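Local coordinates for fructosyl amine:oxygen oxidoreductase (PDB 4WCT), which probably catalyses the FAD-dependent oxidative deglycation of fructosyl amines (Amadori products), using oxygen as electron acceptor, at residues 147-150 / 151-155; 288-292 / 293-297. All blocks are in the same frame, centred on the assembly; numbering follows the deposited sequence.

Both contacts are local, each joining residues a few positions apart on one continuous piece of chain, and their centres lie about 22 Å apart. Interaction 1 is a surface helical turn, 148-152, about 29 Å from the chain centre, whose one buried touching residue, Phe151, faces the strands of a mixed sheet. Interaction 2, partly buried, is the turn that joins two neighbouring strands of that same sheet, 284-287 and 295-310. In 147-155 the charged pairs lie on the outer side and the helix start is closed by a threonine and an aspartate; in 288-297 one buried carboxylate gathers main-chain amides instead.

Interaction 1 of 2, residues 147-150 / 151-155; sequences TAED and FRRTM
Phe151 N, Arg152 N and Arg153 N turn back to the carbonyls of Thr147, Ala148 and Glu149 in successive i to i+4 hydrogen bonds, the middle one 2.9 Å from Arg152 N to Ala148 O. On the solvent side the Glu149 and Arg153 side chains run alongside each other. With CG anti to its own N (chi1 -179°), Glu149 sends its carboxylate out beside Arg153 and nearly parallel to the guanidinium, the planes 10° apart. Glu149 OE2 sits over the centre of that guanidinium, 3.7 Å from Arg153 NH2; the long salt bridge is therefore one of charge alone, with no N-H aimed at the oxygen. Arg152 is turned quite differently, its plane roughly perpendicular to the carboxylate. A water links Glu149 OE1, to which it donates at 2.6 Å, with Arg152 NH2, whose hydrogen it accepts at 2.9 Å. The bend at chi3 (-61°) folds the Arg152 guanidinium back over the backbone of Ala148 and Glu149, while its NH1 is bonded to Gly162 O.

The helix starts with a capping box. Asp150 N donates to Thr147 OG1 at 3.1 Å, and Thr147 N returns a bond to Asp150 OD2 at 3.2 Å, reaching it from above the carboxylate plane; Glu146 N also binds this oxygen. On the inner side, the Phe151 ring takes Thr147 O at its edge, CD2 3.3 Å away, and stacks with Phe164. Further along the chain, Phe151 O accepts both Thr154 N and, at 2.7 Å, Thr154 OG1.

Interaction 2 of 2, residues 288-292 / 293-297; sequences EPDED and KHELK
Asp290 OD1 accepts a hydrogen bond from Glu295 N at 2.9 Å, nearly straight and on the anti side of the carboxylate. Asp290 OD2 takes two amides from one face of its plane: Lys293 N at 2.8 Å and, less straight, Asp292 N at 3.0 Å, which makes an Asx turn. The chi1 of 82°, placing CG between the backbone N and the carbonyl carbon, swings the carboxylate in toward these amides. Three N-H groups thus grip this buried side chain and fix its rotation.

Between the backbones, Asp290 N donates to Glu295 O at 3.0 Å, and His294 N makes a weak bond to Asp290 O. The whole is a beta-hairpin: residues 288-294 connect the antiparallel, paired strands 284-287 and 295-310, with His294 in a left-handed helical conformation, both backbone angles positive, just before the second strand begins.

Two waters add to these bonds. One accepts from Lys297 N and lies within hydrogen-bonding distance of Glu288 O and Glu295 O. The other donates to Glu295 OE1 at 2.6 Å and weakly to Asp290 OD1; the Glu295 carboxylate is also bonded to Ser353 and His261.

Weaker contacts fill the remainder. Pro289 CA approaches Glu295 O at 3.2 Å in a CA-H...O contact. The proline ring lies alongside Leu296, with Pro289 CG 4.2 Å from Leu296 CD1. The His294 ring presents its CD2 edge to Asp290 O, which lies in the ring plane.

Among the charged groups, Lys183 forms salt bridges to both Glu291 and Asp292.

Interaction 1 of 2, residues 147-150 / 151-155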
# COMPACT_ATOMS: atom_id res chain seq x y z
N THR A 147 11.98 28.28 1.36
CA THR A 147 10.99 29.33 1.52
C THR A 147 9.64 28.93 0.92
O THR A 147 9.58 28.02 0.09
CB THR A 147 11.46 30.63 0.83
OG1 THR A 147 11.50 30.42 -0.57
CG2 THR A 147 12.85 31.07 1.36
N ALA A 148 8.60 29.69 1.22
CA ALA A 148 7.30 29.44 0.62
C ALA A 148 7.37 29.57 -0.88
O ALA A 148 6.79 28.79 -1.61
CB ALA A 148 6.28 30.41 1.16
N GLU A 149 8.08 30.58 -1.35
CA GLU A 149 8.24 30.76 -2.79
C GLU A 149 8.92 29.56 -3.45
O GLU A 149 8.52 29.13 -4.55
CB GLU A 149 9.01 32.07 -3.09
CG GLU A 149 9.20 32.31 -4.59
CD GLU A 149 9.34 33.79 -4.91
OE1 GLU A 149 8.30 34.52 -4.83
OE2 GLU A 149 10.51 34.22 -5.16
N ASP A 150 9.94 29.02 -2.80
CA ASP A 150 10.62 27.81 -3.31
C ASP A 150 9.58 26.71 -3.49
O ASP A 150 9.60 26.02 -4.50
CB ASP A 150 11.69 27.28 -2.35
CG ASP A 150 12.94 28.15 -2.26
OD1 ASP A 150 13.20 28.95 -3.17
OD2 ASP A 150 13.71 27.96 -1.27
N PHE A 151 8.69 26.50 -2.50
CA PHE A 151 7.66 25.47 -2.64
C PHE A 151 6.71 25.79 -3.81
O PHE A 151 6.43 24.93 -4.65
CB PHE A 151 6.84 25.30 -1.35
CG PHE A 151 7.51 24.43 -0.34
CD1 PHE A 151 7.35 23.06 -0.35
CD2 PHE A 151 8.35 24.99 0.63
CE1 PHE A 151 7.94 22.28 0.61
CE2 PHE A 151 8.95 24.22 1.59
CZ PHE A 151 8.74 22.86 1.60
N ARG A 152 6.23 27.03 -3.85
CA ARG A 152 5.21 27.37 -4.86
C ARG A 152 5.75 27.23 -6.27
O ARG A 152 5.04 26.76 -7.16
CB ARG A 152 4.64 28.76 -4.64
CG ARG A 152 3.84 28.87 -3.35
CD ARG A 152 3.02 30.16 -3.27
NE ARG A 152 3.87 31.34 -3.32
CZ ARG A 152 4.37 32.00 -2.27
NH1 ARG A 152 4.05 31.68 -1.02
NH2 ARG A 152 5.20 33.00 -2.48
N ARG A 153 7.04 27.48 -6.45
CA ARG A 153 7.63 27.38 -7.77
C ARG A 153 7.84 25.96 -8.28
O ARG A 153 8.22 25.77 -9.46
CB ARG A 153 8.96 28.13 -7.84
CG ARG A 153 8.76 29.64 -7.83
CD ARG A 153 10.07 30.41 -7.94
NE ARG A 153 9.84 31.82 -8.24
CZ ARG A 153 10.79 32.70 -8.51
NH1 ARG A 153 12.07 32.35 -8.43
NH2 ARG A 153 10.45 33.95 -8.82
N THR A 154 7.57 24.97 -7.44
CA THR A 154 7.67 23.59 -7.90
C THR A 154 6.48 23.15 -8.73
O THR A 154 6.56 22.09 -9.36
CB THR A 154 7.78 22.56 -6.74
OG1 THR A 154 6.56 22.55 -5.99
CG2 THR A 154 8.96 22.80 -5.91
N MET A 155 5.42 23.98 -8.81
CA MET A 155 4.20 23.65 -9.55
C MET A 155 3.75 24.87 -10.36
O MET A 155 4.21 25.98 -10.11
CB MET A 155 3.10 23.20 -8.58
CG MET A 155 3.48 21.92 -7.87
SD MET A 155 2.12 21.25 -6.91
CE MET A 155 2.99 20.06 -5.87
O HOH W 1 5.94 33.43 -5.24

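Interaction 2 of 2, residues 288-292 / 293-297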
# COMPACT_ATOMS: atom_id res chain seq x y z
N GLU A 288 -2.06 14.96 -8.13
CA GLU A 288 -2.78 15.75 -9.09
C GLU A 288 -4.16 15.16 -9.41
O GLU A 288 -4.39 13.95 -9.34
CB GLU A 288 -1.95 16.01 -10.34
CG GLU A 288 -1.81 14.84 -11.27
CD GLU A 288 -0.87 15.14 -12.43
OE1 GLU A 288 -1.37 15.39 -13.53
OE2 GLU A 288 0.36 15.16 -12.21
N PRO A 289 -5.08 16.01 -9.81
CA PRO A 289 -6.45 15.56 -10.10
C PRO A 289 -6.50 14.47 -11.16
O PRO A 289 -5.72 14.49 -12.12
CB PRO A 289 -7.12 16.82 -10.61
CG PRO A 289 -6.34 17.94 -9.96
CD PRO A 289 -4.93 17.47 -9.92
N ASP A 290 -7.40 13.50 -10.99
CA ASP A 290 -7.42 12.38 -11.94
C ASP A 290 -8.02 12.80 -13.27
O ASP A 290 -8.78 13.76 -13.36
CB ASP A 290 -8.15 11.14 -11.37
CG ASP A 290 -9.64 11.23 -11.49
OD1 ASP A 290 -10.21 12.00 -10.70
OD2 ASP A 290 -10.25 10.52 -12.37
N GLU A 291 -7.68 12.04 -14.30
CA GLU A 291 -8.05 12.42 -15.67
C GLU A 291 -9.53 12.25 -15.94
O GLU A 291 -10.08 12.92 -16.81
CB GLU A 291 -7.23 11.59 -16.67
CG GLU A 291 -7.51 10.10 -16.58
CD GLU A 291 -6.33 9.24 -17.02
OE1 GLU A 291 -5.79 9.51 -18.11
OE2 GLU A 291 -5.91 8.35 -16.25
N ASP A 292 -10.20 11.35 -15.22
CA ASP A 292 -11.59 11.01 -15.52
C ASP A 292 -12.60 11.85 -14.75
O ASP A 292 -13.57 12.33 -15.32
CB ASP A 292 -11.87 9.54 -15.26
CG ASP A 292 -11.09 8.63 -16.19
OD1 ASP A 292 -11.02 8.94 -17.40
OD2 ASP A 292 -10.32 7.81 -15.67
N LYS A 293 -12.41 12.02 -13.45
CA LYS A 293 -13.37 12.79 -12.65
C LYS A 293 -12.83 14.12 -12.14
O LYS A 293 -13.54 14.85 -11.46
CB LYS A 293 -13.84 11.99 -11.44
CG LYS A 293 -14.54 10.69 -11.78
CD LYS A 293 -15.22 10.13 -10.54
CE LYS A 293 -15.94 8.83 -10.82
NZ LYS A 293 -16.72 8.43 -9.62
N HIS A 294 -11.58 14.40 -12.44
CA HIS A 294 -10.92 15.65 -11.99
C HIS A 294 -10.97 15.82 -10.49
O HIS A 294 -11.11 16.93 -9.97
CB HIS A 294 -11.56 16.85 -12.65
CG HIS A 294 -11.39 16.88 -14.13
ND1 HIS A 294 -12.18 17.67 -14.95
CD2 HIS A 294 -10.53 16.22 -14.95
CE1 HIS A 294 -11.75 17.56 -16.19
NE2 HIS A 294 -10.84 16.59 -16.23
N GLU A 295 -10.74 14.72 -9.79
CA GLU A 295 -10.79 14.74 -8.31
C GLU A 295 -9.37 14.75 -7.75
O GLU A 295 -8.51 14.01 -8.21
CB GLU A 295 -11.54 13.52 -7.80
CG GLU A 295 -13.04 13.72 -7.81
CD GLU A 295 -13.83 12.54 -7.27
OE1 GLU A 295 -13.37 11.38 -7.39
OE2 GLU A 295 -15.00 12.80 -6.94
N LEU A 296 -9.14 15.67 -6.83
CA LEU A 296 -7.84 15.87 -6.20
C LEU A 296 -7.89 15.17 -4.84
O LEU A 296 -8.78 15.45 -4.03
CB LEU A 296 -7.61 17.39 -6.04
CG LEU A 296 -6.24 17.85 -5.52
CD1 LEU A 296 -5.94 19.24 -6.03
CD2 LEU A 296 -6.17 17.83 -4.01
N LYS A 297 -6.94 14.25 -4.64
CA LYS A 297 -6.92 13.40 -3.44
C LYS A 297 -5.94 13.95 -2.41
O LYS A 297 -4.79 14.26 -2.75
CB LYS A 297 -6.48 12.00 -3.81
CG LYS A 297 -6.59 11.03 -2.62
CD LYS A 297 -6.05 9.65 -2.95
CE LYS A 297 -4.54 9.62 -2.66
NZ LYS A 297 -3.97 8.31 -2.97
O HOH W 2 -5.94 13.11 -7.09
O HOH W 3 -11.82 9.99 -8.99